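Local coordinates for putative immunoglobulin A1 protease (Bacteroides ovatus, PDB 3N6Z), which is of unestablished activity but may be related to the bacterial proteases that cleave immunoglobulin A1, at residues I147-G152 against G175-S180; I201-S206 against N347-G352. One frame throughout, in Å; residues are numbered along the deposited sequence. Where two conformers were deposited one is given.

Contact 1: I147-G152 against G175-S180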
# COMPACT_ATOMS: atom_id res chain seq x y z
N ILE A 147 -5.06 8.25 0.12
CA ILE A 147 -5.42 6.88 -0.25
C ILE A 147 -4.25 6.11 -0.88
O ILE A 147 -3.24 6.68 -1.23
CB ILE A 147 -6.64 6.83 -1.18
CG1 ILE A 147 -6.33 7.48 -2.55
CG2 ILE A 147 -7.90 7.39 -0.52
CD1 ILE A 147 -7.41 7.27 -3.59
N GLY A 148 -4.43 4.80 -0.93
CA GLY A 148 -3.63 3.86 -1.68
C GLY A 148 -4.52 2.81 -2.30
O GLY A 148 -5.71 2.75 -2.02
N ILE A 149 -3.96 1.96 -3.17
CA ILE A 149 -4.79 0.96 -3.86
C ILE A 149 -5.37 -0.04 -2.89
O ILE A 149 -6.56 -0.32 -2.94
CB ILE A 149 -4.00 0.24 -5.00
CG1 ILE A 149 -3.91 1.19 -6.20
CG2 ILE A 149 -4.65 -1.09 -5.41
CD1 ILE A 149 -2.78 0.88 -7.20
N ILE A 150 -4.55 -0.60 -2.01
CA ILE A 150 -5.04 -1.63 -1.11
C ILE A 150 -5.87 -1.04 0.04
O ILE A 150 -6.94 -1.56 0.37
CB ILE A 150 -3.89 -2.54 -0.59
CG1 ILE A 150 -3.13 -3.15 -1.79
CG2 ILE A 150 -4.45 -3.63 0.35
CD1 ILE A 150 -2.14 -4.29 -1.48
N THR A 151 -5.43 0.09 0.59
CA THR A 151 -6.18 0.71 1.68
C THR A 151 -5.87 2.18 1.80
O THR A 151 -4.81 2.64 1.35
CB THR A 151 -5.92 -0.04 3.01
OG1 THR A 151 -6.91 0.30 3.97
CG2 THR A 151 -4.51 0.26 3.53
N GLY A 152 -6.78 2.89 2.43
CA GLY A 152 -6.54 4.29 2.82
C GLY A 152 -5.64 4.33 4.03
O GLY A 152 -4.50 4.76 3.90
N GLY A 175 -0.99 0.03 -11.60
CA GLY A 175 -2.07 0.92 -12.01
C GLY A 175 -1.83 2.36 -11.61
O GLY A 175 -0.76 2.90 -11.88
N GLU A 176 -2.82 2.97 -10.97
CA GLU A 176 -2.76 4.38 -10.62
C GLU A 176 -3.50 4.71 -9.35
O GLU A 176 -4.56 4.15 -9.05
CB GLU A 176 -3.30 5.27 -11.74
CG GLU A 176 -4.77 5.07 -12.03
CD GLU A 176 -5.35 6.03 -13.07
OE1 GLU A 176 -4.69 7.01 -13.45
OE2 GLU A 176 -6.50 5.82 -13.48
N VAL A 177 -2.90 5.65 -8.60
CA VAL A 177 -3.45 6.21 -7.39
C VAL A 177 -3.38 7.73 -7.53
O VAL A 177 -2.28 8.29 -7.77
CB VAL A 177 -2.52 5.87 -6.15
CG1 VAL A 177 -3.02 6.59 -4.90
CG2 VAL A 177 -2.38 4.43 -5.99
N ILE A 178 -4.52 8.40 -7.29
CA ILE A 178 -4.59 9.85 -7.19
C ILE A 178 -5.25 10.16 -5.84
O ILE A 178 -6.40 9.80 -5.60
CB ILE A 178 -5.38 10.49 -8.36
CG1 ILE A 178 -4.74 10.12 -9.67
CG2 ILE A 178 -5.45 12.04 -8.14
CD1 ILE A 178 -5.56 10.53 -10.88
N GLY A 179 -4.51 10.79 -4.94
CA GLY A 179 -5.02 11.18 -3.64
C GLY A 179 -4.93 12.66 -3.39
O GLY A 179 -4.43 13.41 -4.22
N SER A 180 -5.44 13.06 -2.24
CA SER A 180 -5.39 14.45 -1.81
C SER A 180 -5.04 14.49 -0.33
O SER A 180 -5.91 14.28 0.51
CB SER A 180 -6.69 15.18 -2.08
OG SER A 180 -6.53 16.58 -1.82

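Contact 2: I201-S206 against N347-G352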
# COMPACT_ATOMS: atom_id res chain seq x y z
N ILE A 201 4.20 -2.90 6.54
CA ILE A 201 4.16 -3.35 5.15
C ILE A 201 5.46 -4.09 4.90
O ILE A 201 6.54 -3.54 5.11
CB ILE A 201 3.98 -2.19 4.15
CG1 ILE A 201 2.78 -1.33 4.54
CG2 ILE A 201 3.85 -2.71 2.71
CD1 ILE A 201 2.61 -0.01 3.76
N LYS A 202 5.37 -5.35 4.46
CA LYS A 202 6.54 -6.21 4.32
C LYS A 202 6.47 -7.05 3.05
O LYS A 202 5.42 -7.65 2.78
CB LYS A 202 6.64 -7.13 5.54
CG LYS A 202 7.82 -8.13 5.50
CD LYS A 202 7.89 -9.01 6.74
CE LYS A 202 9.11 -9.92 6.67
NZ LYS A 202 10.38 -9.12 6.62
N ASN A 203 7.58 -7.16 2.32
CA ASN A 203 7.66 -7.99 1.13
C ASN A 203 6.56 -7.61 0.11
O ASN A 203 5.79 -8.45 -0.35
CB ASN A 203 7.62 -9.49 1.49
CG ASN A 203 9.00 -10.04 1.85
OD1 ASN A 203 10.01 -9.75 1.16
ND2 ASN A 203 9.06 -10.79 2.93
N CYS A 204 6.56 -6.33 -0.22
CA CYS A 204 5.63 -5.78 -1.20
C CYS A 204 6.33 -4.95 -2.24
O CYS A 204 7.40 -4.40 -2.02
CB CYS A 204 4.56 -4.87 -0.55
SG CYS A 204 3.45 -5.75 0.59
N TYR A 205 5.74 -4.85 -3.42
CA TYR A 205 6.19 -3.88 -4.41
C TYR A 205 5.00 -3.19 -5.08
O TYR A 205 3.85 -3.65 -5.02
CB TYR A 205 7.11 -4.54 -5.47
CG TYR A 205 6.45 -5.47 -6.45
CD1 TYR A 205 6.32 -6.81 -6.17
CD2 TYR A 205 5.97 -5.02 -7.68
CE1 TYR A 205 5.73 -7.70 -7.07
CE2 TYR A 205 5.41 -5.90 -8.62
CZ TYR A 205 5.28 -7.24 -8.31
OH TYR A 205 4.69 -8.14 -9.20
N SER A 206 5.30 -2.08 -5.74
CA SER A 206 4.32 -1.42 -6.57
C SER A 206 4.96 -0.83 -7.81
O SER A 206 6.09 -0.33 -7.75
CB SER A 206 3.63 -0.31 -5.80
OG SER A 206 2.60 0.33 -6.53
N ASN A 347 12.50 -17.36 -2.03
CA ASN A 347 11.29 -18.17 -2.22
C ASN A 347 10.09 -17.39 -2.76
O ASN A 347 9.14 -18.00 -3.24
CB ASN A 347 10.92 -18.87 -0.91
CG ASN A 347 12.01 -19.84 -0.43
OD1 ASN A 347 12.65 -20.52 -1.23
ND2 ASN A 347 12.21 -19.89 0.88
N LEU A 348 10.13 -16.05 -2.66
CA LEU A 348 9.05 -15.16 -3.07
C LEU A 348 9.40 -14.40 -4.33
O LEU A 348 8.62 -14.36 -5.28
CB LEU A 348 8.72 -14.16 -1.94
CG LEU A 348 7.72 -13.06 -2.26
CD1 LEU A 348 6.35 -13.67 -2.59
CD2 LEU A 348 7.65 -12.05 -1.10
N TRP A 349 10.57 -13.76 -4.30
CA TRP A 349 10.98 -12.84 -5.35
C TRP A 349 11.70 -13.58 -6.49
O TRP A 349 12.34 -14.62 -6.28
CB TRP A 349 11.89 -11.78 -4.78
CG TRP A 349 11.31 -10.90 -3.73
CD1 TRP A 349 11.43 -11.05 -2.38
CD2 TRP A 349 10.61 -9.66 -3.93
NE1 TRP A 349 10.85 -9.99 -1.72
CE2 TRP A 349 10.34 -9.12 -2.65
CE3 TRP A 349 10.21 -8.94 -5.07
CZ2 TRP A 349 9.69 -7.90 -2.47
CZ3 TRP A 349 9.55 -7.75 -4.90
CH2 TRP A 349 9.30 -7.24 -3.61
N LYS A 350 11.59 -13.02 -7.69
CA LYS A 350 12.39 -13.47 -8.84
C LYS A 350 12.73 -12.29 -9.72
O LYS A 350 12.06 -11.25 -9.66
CB LYS A 350 11.67 -14.55 -9.66
CG LYS A 350 10.40 -14.07 -10.39
CD LYS A 350 9.88 -15.12 -11.37
CE LYS A 350 8.59 -14.65 -12.05
NZ LYS A 350 8.04 -15.69 -12.99
N LYS A 351 13.78 -12.44 -10.53
CA LYS A 351 14.13 -11.40 -11.48
C LYS A 351 13.09 -11.43 -12.59
O LYS A 351 12.63 -12.50 -13.01
CB LYS A 351 15.58 -11.56 -11.99
CG LYS A 351 16.56 -11.24 -10.89
CD LYS A 351 18.01 -11.25 -11.33
CE LYS A 351 18.89 -11.30 -10.09
NZ LYS A 351 20.32 -11.28 -10.44
N GLY A 352 12.67 -10.26 -13.04
CA GLY A 352 11.74 -10.14 -14.13
C GLY A 352 12.55 -9.99 -15.41
O GLY A 352 13.72 -9.57 -15.40

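Contact 1: I147-G152 against G175-S180
I147 opens the contact by reaching down onto the backbone of the opposite strand. Its chi1 of 65° places CG1 between its own N and carbonyl carbon, and from there I147 CD1 extends to lie 3.4 Å from I178 O. CG1 of I147 also passes 4.1 Å from G179 CA. Having no side chain at this point, G179 leaves room for the backbone N of I147. I147 also meets V177, whose CG1 lies 3.7 Å from I147 O and 4.2 Å from I147 CG1.

After G148 the chain turns through I149 and I150. The missing side chain of G148 lets T151 O come close, and a weak hydrogen bond of 3.2 Å from G148 N to T151 O spans that turn.

I149 supplies the second apolar grip. I149 CG1 packs 3.6 Å from V177 CG2, and I149 CD1 follows at 3.8 Å from the same methyl, the two side chains meeting at a slant. V177 thus splits its branches, CG1 serving I147 and CG2 serving I149, a division of labour to which a short beta-branched residue is well suited. V140 touches both isoleucines. E176 and I178 direct their CB atoms away.

No hydrogen bond joins the segments. Strand 147-148 pairs instead with 183-184, while 176-179 belongs to a different face, so branched apolar residues fill the interior between successive coils of a parallel beta-helix. The sequence from G148 to G152, two glycines enclosing two isoleucines and a threonine, is consistent with a GLUG-type repeat.

Contact 2: I201-S206 against N347-G352
The indole of W349 meets N203 and Y205 together, and its edge is where the packing is tightest. At one end W349 NE1 donates a hydrogen bond of 3.0 Å to N203 OD1, nearly straight at 159°. The acceptor lies close to the indole plane, but the donor is tilted out of the amide's carbonyl plane, the two flat groups being turned 58° apart. Further round the rim, W349 CH2 comes 3.8 Å from C204 O. At the far end W349 CZ3 sits 3.6 Å from Y205 CD1, the rings meeting rim to rim with neither over the other's face. A broad ring carrying one N-H suits this place, since it can bind a buried amide and still offer a long apolar edge.

L348 belongs to the same tight part. With CG anti to the backbone N (chi1 174°), L348 CD2 reaches N203 CB at 3.6 Å and lies over the outer part of one W349 face.

Y205 has further partners beyond the two segments: its ring stacks on Y172, F359 meets it edge-to-face, and its hydroxyl is hydrogen-bonded to S362. F359 makes a similar edge-to-face contact with W349.

The loose side begins past W349, where K350 and K351 are exposed to solvent and do not touch 201-206.

N203 occupies the corner between strands 200-202 and 204-206 in a left-handed backbone conformation, which asparagine adopts readily. Its contacts with N170 and N236 are consistent with an asparagine ladder, as in other parallel beta-helices, here covered on its flank by the C-terminal strand pair 349-350 and 358-359.

Contact 1 closes before contact 2 opens along the chain, and their centres stand about 20 Å apart. They do not touch, although their nearest atoms are about 5 Å from each other. Contact 1 joins successive coils within the core, about 8 Å from the centre of the chain; contact 2, about 13 Å out, fastens the C-terminal region to the flank of the solenoid. Strand 172-174 connects the two: T173 touches I149 and is hydrogen-bonded to S206, while Y172 stacks on Y205. A208 forms another bridge, touching I149 and binding S206 OG through its backbone N.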